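Local structure of putative aminooxidase (Propionibacterium acnes, 2BA9) at residues I12-A17 with I35-D40. The protein isomerises polyunsaturated fatty acids, producing conjugated linoleic acid, and binds FAD in a Rossmann-type fold related to that of the flavin-containing amine oxidases. Sequence-based numbering, arbitrary orientation.
Sequences IGAGPA and ILERTD. With FAD (flavin-adenine dinucleotide), chain D.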
ATOM      1  N   ILE A  12      -9.492 -13.447  -7.108  1.00 24.70           N
ATOM      2  CA  ILE A  12      -9.733 -12.198  -7.878  1.00 24.55           C
ATOM      3  C   ILE A  12      -8.652 -11.155  -7.587  1.00 24.10           C
ATOM      4  O   ILE A  12      -8.410 -10.820  -6.423  1.00 24.21           O
ATOM      5  CB  ILE A  12     -11.165 -11.608  -7.588  1.00 24.50           C
ATOM      6  CG1 ILE A  12     -12.208 -12.709  -7.613  1.00 24.62           C
ATOM      7  CG2 ILE A  12     -11.468 -10.573  -8.626  1.00 24.64           C
ATOM      8  CD1 ILE A  12     -12.484 -13.377  -9.004  1.00 24.97           C
ATOM      9  N   GLY A  13      -8.036 -10.653  -8.660  1.00 24.16           N
ATOM     10  CA  GLY A  13      -6.922  -9.703  -8.590  1.00 24.68           C
ATOM     11  C   GLY A  13      -5.588 -10.412  -8.749  1.00 24.64           C
ATOM     12  O   GLY A  13      -5.305 -11.351  -8.009  1.00 24.92           O
ATOM     13  N   ALA A  14      -4.774  -9.958  -9.706  1.00 25.06           N
ATOM     14  CA  ALA A  14      -3.378 -10.431  -9.862  1.00 24.90           C
ATOM     15  C   ALA A  14      -2.334  -9.358  -9.532  1.00 24.91           C
ATOM     16  O   ALA A  14      -1.344  -9.183 -10.255  1.00 24.64           O
ATOM     17  CB  ALA A  14      -3.143 -10.974 -11.245  1.00 24.64           C
ATOM     18  N   GLY A  15      -2.564  -8.649  -8.428  1.00 25.10           N
ATOM     19  CA  GLY A  15      -1.541  -7.810  -7.810  1.00 24.51           C
ATOM     20  C   GLY A  15      -0.771  -8.687  -6.840  1.00 24.11           C
ATOM     21  O   GLY A  15      -0.986  -9.885  -6.797  1.00 23.85           O
ATOM     22  N   PRO A  16       0.143  -8.100  -6.056  1.00 24.07           N
ATOM     23  CA  PRO A  16       0.893  -8.869  -5.069  1.00 24.19           C
ATOM     24  C   PRO A  16       0.061  -9.839  -4.212  1.00 24.52           C
ATOM     25  O   PRO A  16       0.485 -10.968  -3.989  1.00 24.89           O
ATOM     26  CB  PRO A  16       1.520  -7.772  -4.204  1.00 24.17           C
ATOM     27  CG  PRO A  16       1.768  -6.643  -5.213  1.00 23.64           C
ATOM     28  CD  PRO A  16       0.543  -6.677  -6.063  1.00 23.77           C
ATOM     29  N   ALA A  17      -1.109  -9.393  -3.745  1.00 25.06           N
ATOM     30  CA  ALA A  17      -1.951 -10.201  -2.854  1.00 24.95           C
ATOM     31  C   ALA A  17      -2.521 -11.438  -3.557  1.00 25.01           C
ATOM     32  O   ALA A  17      -2.532 -12.521  -2.986  1.00 25.04           O
ATOM     33  CB  ALA A  17      -3.073  -9.360  -2.273  1.00 25.09           C
ATOM     34  N   ILE A  35      -6.413 -17.460 -11.032  1.00 25.23           N
ATOM     35  CA  ILE A  35      -6.337 -16.040 -10.712  1.00 25.14           C
ATOM     36  C   ILE A  35      -6.950 -15.206 -11.834  1.00 24.84           C
ATOM     37  O   ILE A  35      -6.558 -15.321 -12.998  1.00 25.32           O
ATOM     38  CB  ILE A  35      -4.896 -15.555 -10.476  1.00 25.10           C
ATOM     39  CG1 ILE A  35      -4.203 -16.361  -9.375  1.00 25.47           C
ATOM     40  CG2 ILE A  35      -4.905 -14.066 -10.086  1.00 25.14           C
ATOM     41  CD1 ILE A  35      -2.652 -16.294  -9.448  1.00 23.81           C
ATOM     42  N   LEU A  36      -7.901 -14.350 -11.480  1.00 24.90           N
ATOM     43  CA  LEU A  36      -8.626 -13.547 -12.472  1.00 24.80           C
ATOM     44  C   LEU A  36      -8.287 -12.053 -12.352  1.00 25.10           C
ATOM     45  O   LEU A  36      -8.600 -11.412 -11.337  1.00 24.91           O
ATOM     46  CB  LEU A  36     -10.132 -13.763 -12.329  1.00 24.40           C
ATOM     47  CG  LEU A  36     -10.635 -15.193 -12.460  1.00 23.61           C
ATOM     48  CD1 LEU A  36     -12.097 -15.265 -12.056  1.00 21.19           C
ATOM     49  CD2 LEU A  36     -10.432 -15.709 -13.872  1.00 23.27           C
ATOM     50  N   GLU A  37      -7.656 -11.521 -13.405  1.00 25.40           N
ATOM     51  CA  GLU A  37      -7.174 -10.141 -13.460  1.00 25.38           C
ATOM     52  C   GLU A  37      -7.905  -9.349 -14.525  1.00 25.87           C
ATOM     53  O   GLU A  37      -8.013  -9.789 -15.670  1.00 25.90           O
ATOM     54  CB  GLU A  37      -5.677 -10.119 -13.765  1.00 25.60           C
ATOM     55  CG  GLU A  37      -5.094  -8.763 -14.086  1.00 24.38           C
ATOM     56  CD  GLU A  37      -5.260  -7.724 -12.983  1.00 25.21           C
ATOM     57  OE1 GLU A  37      -5.053  -8.027 -11.788  1.00 25.57           O
ATOM     58  OE2 GLU A  37      -5.558  -6.568 -13.328  1.00 25.60           O
ATOM     59  N   ARG A  38      -8.363  -8.160 -14.138  1.00 26.45           N
ATOM     60  CA  ARG A  38      -9.166  -7.277 -14.985  1.00 26.95           C
ATOM     61  C   ARG A  38      -8.339  -6.677 -16.130  1.00 26.65           C
ATOM     62  O   ARG A  38      -8.792  -6.628 -17.267  1.00 26.43           O
ATOM     63  CB  ARG A  38      -9.785  -6.160 -14.120  1.00 27.43           C
ATOM     64  CG  ARG A  38     -10.773  -5.243 -14.845  1.00 30.92           C
ATOM     65  CD  ARG A  38     -11.503  -4.254 -13.896  1.00 34.26           C
ATOM     66  NE  ARG A  38     -12.010  -3.103 -14.661  1.00 39.10           N
ATOM     67  CZ  ARG A  38     -12.215  -1.863 -14.185  1.00 41.52           C
ATOM     68  NH1 ARG A  38     -11.996  -1.576 -12.899  1.00 42.80           N
ATOM     69  NH2 ARG A  38     -12.649  -0.897 -15.007  1.00 40.63           N
ATOM     70  N   THR A  39      -7.118  -6.239 -15.830  1.00 26.50           N
ATOM     71  CA  THR A  39      -6.271  -5.576 -16.822  1.00 26.25           C
ATOM     72  C   THR A  39      -5.464  -6.598 -17.623  1.00 26.49           C
ATOM     73  O   THR A  39      -5.639  -7.816 -17.455  1.00 26.22           O
ATOM     74  CB  THR A  39      -5.276  -4.600 -16.160  1.00 26.34           C
ATOM     75  OG1 THR A  39      -4.224  -5.348 -15.535  1.00 25.50           O
ATOM     76  CG2 THR A  39      -5.976  -3.691 -15.128  1.00 25.48           C
ATOM     77  N   ASP A  40      -4.584  -6.093 -18.493  1.00 26.54           N
ATOM     78  CA  ASP A  40      -3.716  -6.945 -19.308  1.00 26.42           C
ATOM     79  C   ASP A  40      -2.355  -7.168 -18.658  1.00 26.23           C
ATOM     80  O   ASP A  40      -1.410  -7.596 -19.325  1.00 26.56           O
ATOM     81  CB  ASP A  40      -3.531  -6.325 -20.681  1.00 26.81           C
ATOM     82  CG  ASP A  40      -2.736  -5.022 -20.631  1.00 27.70           C
ATOM     83  OD1 ASP A  40      -2.471  -4.492 -19.520  1.00 27.82           O
ATOM     84  OD2 ASP A  40      -2.359  -4.564 -21.714  1.00 27.88           O
TER
HETATM   85  PA  FAD D 500      -3.194  -3.944  -5.951  1.00 19.59           P
HETATM   86  O1A FAD D 500      -1.705  -3.762  -6.005  1.00 19.96           O
HETATM   87  O2A FAD D 500      -4.038  -2.700  -6.133  1.00 19.83           O
HETATM   88  O5B FAD D 500      -3.625  -4.955  -7.115  1.00 20.92           O
HETATM   89  C5B FAD D 500      -4.987  -5.304  -7.200  1.00 23.05           C
HETATM   90  C4B FAD D 500      -5.248  -6.065  -8.483  1.00 23.62           C
HETATM   91  O4B FAD D 500      -6.612  -6.435  -8.524  1.00 24.57           O
HETATM   92  C3B FAD D 500      -4.932  -5.224  -9.722  1.00 23.93           C
HETATM   93  O3B FAD D 500      -4.055  -5.930 -10.570  1.00 23.63           O
HETATM   94  C2B FAD D 500      -6.289  -4.970 -10.335  1.00 24.35           C
HETATM   95  O2B FAD D 500      -6.233  -4.752 -11.745  1.00 24.46           O
HETATM   96  C1B FAD D 500      -7.088  -6.183  -9.826  1.00 24.38           C
HETATM   97  N9A FAD D 500      -8.533  -5.893  -9.855  1.00 23.97           N
HETATM   98  C8A FAD D 500      -9.187  -4.823  -9.281  1.00 24.64           C
HETATM   99  N7A FAD D 500     -10.516  -4.919  -9.566  1.00 23.58           N
HETATM  100  C5A FAD D 500     -10.716  -6.040 -10.313  1.00 24.46           C
HETATM  101  C6A FAD D 500     -11.859  -6.622 -10.896  1.00 23.92           C
HETATM  102  N6A FAD D 500     -13.100  -6.266 -10.432  1.00 23.78           N
HETATM  103  N1A FAD D 500     -11.719  -7.817 -11.594  1.00 24.67           N
HETATM  104  C2A FAD D 500     -10.475  -8.404 -11.777  1.00 25.15           C
HETATM  105  N3A FAD D 500      -9.356  -7.817 -11.202  1.00 24.60           N
HETATM  106  C4A FAD D 500      -9.465  -6.653 -10.504  1.00 24.25           C
HETATM  107  N1  FAD D 500       4.183  -0.706  -1.076  1.00 25.89           N
HETATM  108  C2  FAD D 500       5.300  -0.996  -0.318  1.00 28.77           C
HETATM  109  O2  FAD D 500       5.387  -2.082   0.255  1.00 25.85           O
HETATM  110  N3  FAD D 500       6.300  -0.054  -0.182  1.00 29.83           N
HETATM  111  C4  FAD D 500       6.201   1.162  -0.825  1.00 29.28           C
HETATM  112  O4  FAD D 500       7.127   1.978  -0.697  1.00 30.85           O
HETATM  113  C4X FAD D 500       5.078   1.452  -1.606  1.00 27.21           C
HETATM  114  N5  FAD D 500       4.933   2.670  -2.248  1.00 24.38           N
HETATM  115  C5X FAD D 500       3.910   2.902  -3.148  1.00 24.27           C
HETATM  116  C6  FAD D 500       3.870   4.082  -3.886  1.00 23.47           C
HETATM  117  C7  FAD D 500       2.854   4.285  -4.817  1.00 23.93           C
HETATM  118  C7M FAD D 500       2.851   5.562  -5.608  1.00 23.84           C
HETATM  119  C8  FAD D 500       1.874   3.313  -4.998  1.00 23.67           C
HETATM  120  C8M FAD D 500       0.758   3.484  -5.984  1.00 22.83           C
HETATM  121  C9  FAD D 500       1.920   2.139  -4.251  1.00 23.66           C
HETATM  122  C9A FAD D 500       2.929   1.922  -3.311  1.00 24.16           C
HETATM  123  N10 FAD D 500       2.984   0.753  -2.530  1.00 23.80           N
HETATM  124  C10 FAD D 500       4.079   0.492  -1.739  1.00 25.30           C
HETATM  125  C1' FAD D 500       1.754  -0.050  -2.264  1.00 20.63           C
HETATM  126  C2' FAD D 500       1.754  -1.365  -3.032  1.00 19.91           C
HETATM  127  O2' FAD D 500       2.085  -1.182  -4.405  1.00 21.29           O
HETATM  128  C3' FAD D 500       0.374  -1.983  -2.877  1.00 20.46           C
HETATM  129  O3' FAD D 500       0.023  -2.015  -1.491  1.00 20.43           O
HETATM  130  C4' FAD D 500       0.329  -3.376  -3.484  1.00 20.53           C
HETATM  131  O4' FAD D 500       0.404  -3.323  -4.904  1.00 24.59           O
HETATM  132  C5' FAD D 500      -0.944  -4.066  -3.013  1.00 21.46           C
HETATM  133  O5' FAD D 500      -1.179  -5.215  -3.777  1.00 20.30           O
HETATM  134  P   FAD D 500      -2.680  -5.815  -3.896  1.00 20.53           P
HETATM  135  O1P FAD D 500      -2.697  -7.017  -4.821  1.00 20.58           O
HETATM  136  O2P FAD D 500      -3.149  -6.145  -2.522  1.00 23.73           O
HETATM  137  O3P FAD D 500      -3.575  -4.663  -4.567  1.00 21.28           O
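G13 N meets L36 O at 2.8 Å and nearly straight (169°), the last link between two parallel strands before 12-17 runs from its strand end through a glycine-rich turn into a helix. One residue on, A14 N finds E37 OE1 at 2.9 Å, so a carboxylate takes over from the backbone just past the strand end. E37 suits this place because its two oxygens hold both hydroxyls of the adenosine ribose of FAD: O3B donates to OE1 and O2B to OE2, the latter at 2.5 Å. Its first torsion (chi1 170°) turns CG away from the backbone N, and a bend at chi2 brings the carboxylate round to the ribose. T39 steadies it, OG1 and N approaching OE2 from opposite faces of the carboxylate plane.

Among apolar contacts, I12 CD1 touches L36 CD1 at 3.6 Å, both side chains filling a buried face against I226. A14's single methyl fits against I35 CG2 and E37 CB. G13 and G15 lie where a CB would collide with FAD, as expected of a GxGxxG motif; G15 occupies the N-cap position of helix 16-28, whose A17 N binds phosphate oxygen O1P at 3.1 Å.

The contact joins the ends of strands 9-12 and 33-36 to the helix start within one beta-alpha-beta unit. Strand 249-252 flanks 9-12 on its other side, and helix 408-423 lies against P16 and A17.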